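Local coordinates for protein pyridine nucleotide-disulphide oxidoreductase dimerisation region (Escherichia coli BL21, PDB 6KYY) that binds FAD and copper(II), is probably a pyridine nucleotide-disulfide oxidoreductase, and probably takes part in resistance to reactive chlorine species, at residues L61-D64 / A65-T69. Sequence-based numbering, arbitrary orientation.
Sequences LVHD and AQQHT. With CU (copper (II) ion), chain Q.
Gln66 N still donates to Val62 O at 2.9 Å in the i to i+4 manner, but beyond it helix 55-65 is closed by a Schellman motif, evidenced by a weak 6→1 bond from Thr69 N to Asp64 O (3.3 Å), the 5→2 bond from His68 N to Ala65 O nested within it (3.1 Å), and the left-handed backbone of His68 (phi 57°). Gln66 runs extended from a CG anti to its carbonyl carbon (chi1 -74°), which sets CG 3.2 Å from Val62 O and NE2 4.0 Å from Val62 CG1; NE2 is hydrogen-bonded to Thr342. The Asp64 carboxylate and the Gln67 amide lie 24° from coplanar. Asp64 OD1 and Gln67 OE1, two oxygens, come to 3.9 Å without a hydrogen bond between them, and the polar partner of the carboxylate is Arg77, in a salt bridge to OD2. His68 NE2 binds copper at 2.5 Å, the metal lying in the ring plane at its edge. Helix 55-65 ends against helices 71-94 and 175-186: Leu61 packs on Ala74, Ile75 and Met183, Ala65 on Asn186, while Gln67 meets Gln67 of the second subunit.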
ATOM      1  N   LEU B  61      -7.883  12.322  -9.105  1.00 28.50           N
ATOM      2  CA  LEU B  61      -7.093  13.163  -9.994  1.00 42.50           C
ATOM      3  C   LEU B  61      -5.599  12.989  -9.748  1.00 48.13           C
ATOM      4  O   LEU B  61      -4.807  12.994 -10.697  1.00 41.10           O
ATOM      5  CB  LEU B  61      -7.504  14.626  -9.825  1.00 33.62           C
ATOM      6  CG  LEU B  61      -8.803  14.995 -10.543  1.00 34.89           C
ATOM      7  CD1 LEU B  61      -9.582  16.039  -9.763  1.00 32.19           C
ATOM      8  CD2 LEU B  61      -8.520  15.479 -11.957  1.00 37.05           C
ATOM      9  N   VAL B  62      -5.194  12.834  -8.484  1.00 39.60           N
ATOM     10  CA  VAL B  62      -3.776  12.655  -8.176  1.00 37.19           C
ATOM     11  C   VAL B  62      -3.248  11.377  -8.816  1.00 40.10           C
ATOM     12  O   VAL B  62      -2.124  11.341  -9.331  1.00 29.34           O
ATOM     13  CB  VAL B  62      -3.545  12.664  -6.652  1.00 23.28           C
ATOM     14  CG1 VAL B  62      -2.066  12.493  -6.336  1.00 21.98           C
ATOM     15  CG2 VAL B  62      -4.057  13.958  -6.043  1.00 16.93           C
ATOM     16  N   HIS B  63      -4.052  10.310  -8.803  1.00 41.61           N
ATOM     17  CA  HIS B  63      -3.632   9.068  -9.444  1.00 44.40           C
ATOM     18  C   HIS B  63      -3.502   9.245 -10.952  1.00 48.79           C
ATOM     19  O   HIS B  63      -2.593   8.680 -11.573  1.00 43.61           O
ATOM     20  CB  HIS B  63      -4.617   7.946  -9.118  1.00 27.92           C
ATOM     21  CG  HIS B  63      -4.253   6.628  -9.729  1.00 35.70           C
ATOM     22  ND1 HIS B  63      -4.723   6.223 -10.959  1.00 31.45           N
ATOM     23  CD2 HIS B  63      -3.461   5.626  -9.280  1.00 38.91           C
ATOM     24  CE1 HIS B  63      -4.238   5.027 -11.242  1.00 34.40           C
ATOM     25  NE2 HIS B  63      -3.469   4.641 -10.239  1.00 29.85           N
ATOM     26  N   ASP B  64      -4.399  10.026 -11.559  1.00 32.04           N
ATOM     27  CA  ASP B  64      -4.274  10.320 -12.982  1.00 45.45           C
ATOM     28  C   ASP B  64      -3.161  11.326 -13.238  1.00 35.17           C
ATOM     29  O   ASP B  64      -2.453  11.234 -14.248  1.00 31.23           O
ATOM     30  CB  ASP B  64      -5.603  10.838 -13.532  1.00 16.80           C
ATOM     31  CG  ASP B  64      -6.485   9.729 -14.069  1.00 32.90           C
ATOM     32  OD1 ASP B  64      -5.963   8.621 -14.318  1.00 30.12           O
ATOM     33  OD2 ASP B  64      -7.699   9.964 -14.243  1.00 33.84           O
ATOM     34  N   ALA B  65      -2.990  12.294 -12.332  1.00 31.83           N
ATOM     35  CA  ALA B  65      -1.930  13.282 -12.497  1.00 33.07           C
ATOM     36  C   ALA B  65      -0.549  12.649 -12.407  1.00 39.74           C
ATOM     37  O   ALA B  65       0.391  13.123 -13.054  1.00 37.05           O
ATOM     38  CB  ALA B  65      -2.076  14.389 -11.454  1.00 44.96           C
ATOM     39  N   GLN B  66      -0.407  11.582 -11.618  1.00 37.00           N
ATOM     40  CA  GLN B  66       0.866  10.875 -11.543  1.00 27.73           C
ATOM     41  C   GLN B  66       1.225  10.199 -12.858  1.00 34.55           C
ATOM     42  O   GLN B  66       2.411   9.964 -13.116  1.00 25.05           O
ATOM     43  CB  GLN B  66       0.827   9.841 -10.418  1.00 34.73           C
ATOM     44  CG  GLN B  66       0.918  10.441  -9.026  1.00 31.97           C
ATOM     45  CD  GLN B  66       0.782   9.403  -7.930  1.00 43.46           C
ATOM     46  OE1 GLN B  66       0.617   8.213  -8.202  1.00 39.26           O
ATOM     47  NE2 GLN B  66       0.850   9.848  -6.681  1.00 26.31           N
ATOM     48  N   GLN B  67       0.235   9.885 -13.691  1.00 28.96           N
ATOM     49  CA  GLN B  67       0.462   9.282 -14.997  1.00 32.95           C
ATOM     50  C   GLN B  67       0.557  10.316 -16.114  1.00 47.83           C
ATOM     51  O   GLN B  67       0.619   9.934 -17.286  1.00 60.07           O
ATOM     52  CB  GLN B  67      -0.649   8.278 -15.313  1.00 29.30           C
ATOM     53  CG  GLN B  67      -0.431   6.896 -14.716  1.00 37.62           C
ATOM     54  CD  GLN B  67      -1.672   6.026 -14.789  1.00 33.77           C
ATOM     55  OE1 GLN B  67      -2.778   6.521 -15.003  1.00 65.01           O
ATOM     56  NE2 GLN B  67      -1.492   4.723 -14.612  1.00 30.73           N
ATOM     57  N   HIS B  68       0.566  11.607 -15.772  1.00 55.82           N
ATOM     58  CA  HIS B  68       0.657  12.692 -16.753  1.00 39.13           C
ATOM     59  C   HIS B  68      -0.472  12.611 -17.778  1.00 43.75           C
ATOM     60  O   HIS B  68      -0.282  12.880 -18.966  1.00 40.72           O
ATOM     61  CB  HIS B  68       2.025  12.703 -17.438  1.00 63.23           C
ATOM     62  CG  HIS B  68       3.176  12.634 -16.483  1.00 56.64           C
ATOM     63  ND1 HIS B  68       3.478  13.652 -15.605  1.00 57.10           N
ATOM     64  CD2 HIS B  68       4.096  11.664 -16.264  1.00 46.77           C
ATOM     65  CE1 HIS B  68       4.535  13.315 -14.888  1.00 63.68           C
ATOM     66  NE2 HIS B  68       4.930  12.114 -15.269  1.00 67.02           N
ATOM     67  N   THR B  69      -1.658  12.234 -17.310  1.00 41.03           N
ATOM     68  CA  THR B  69      -2.835  12.140 -18.158  1.00 33.13           C
ATOM     69  C   THR B  69      -3.404  13.531 -18.423  1.00 37.57           C
ATOM     70  O   THR B  69      -3.279  14.441 -17.599  1.00 33.01           O
ATOM     71  CB  THR B  69      -3.885  11.242 -17.492  1.00 34.14           C
ATOM     72  OG1 THR B  69      -3.366   9.913 -17.370  1.00 41.75           O
ATOM     73  CG2 THR B  69      -5.182  11.192 -18.293  1.00 42.16           C
TER
HETATM   74 CU    CU Q 504       6.751  11.559 -13.573  1.00 61.63          CU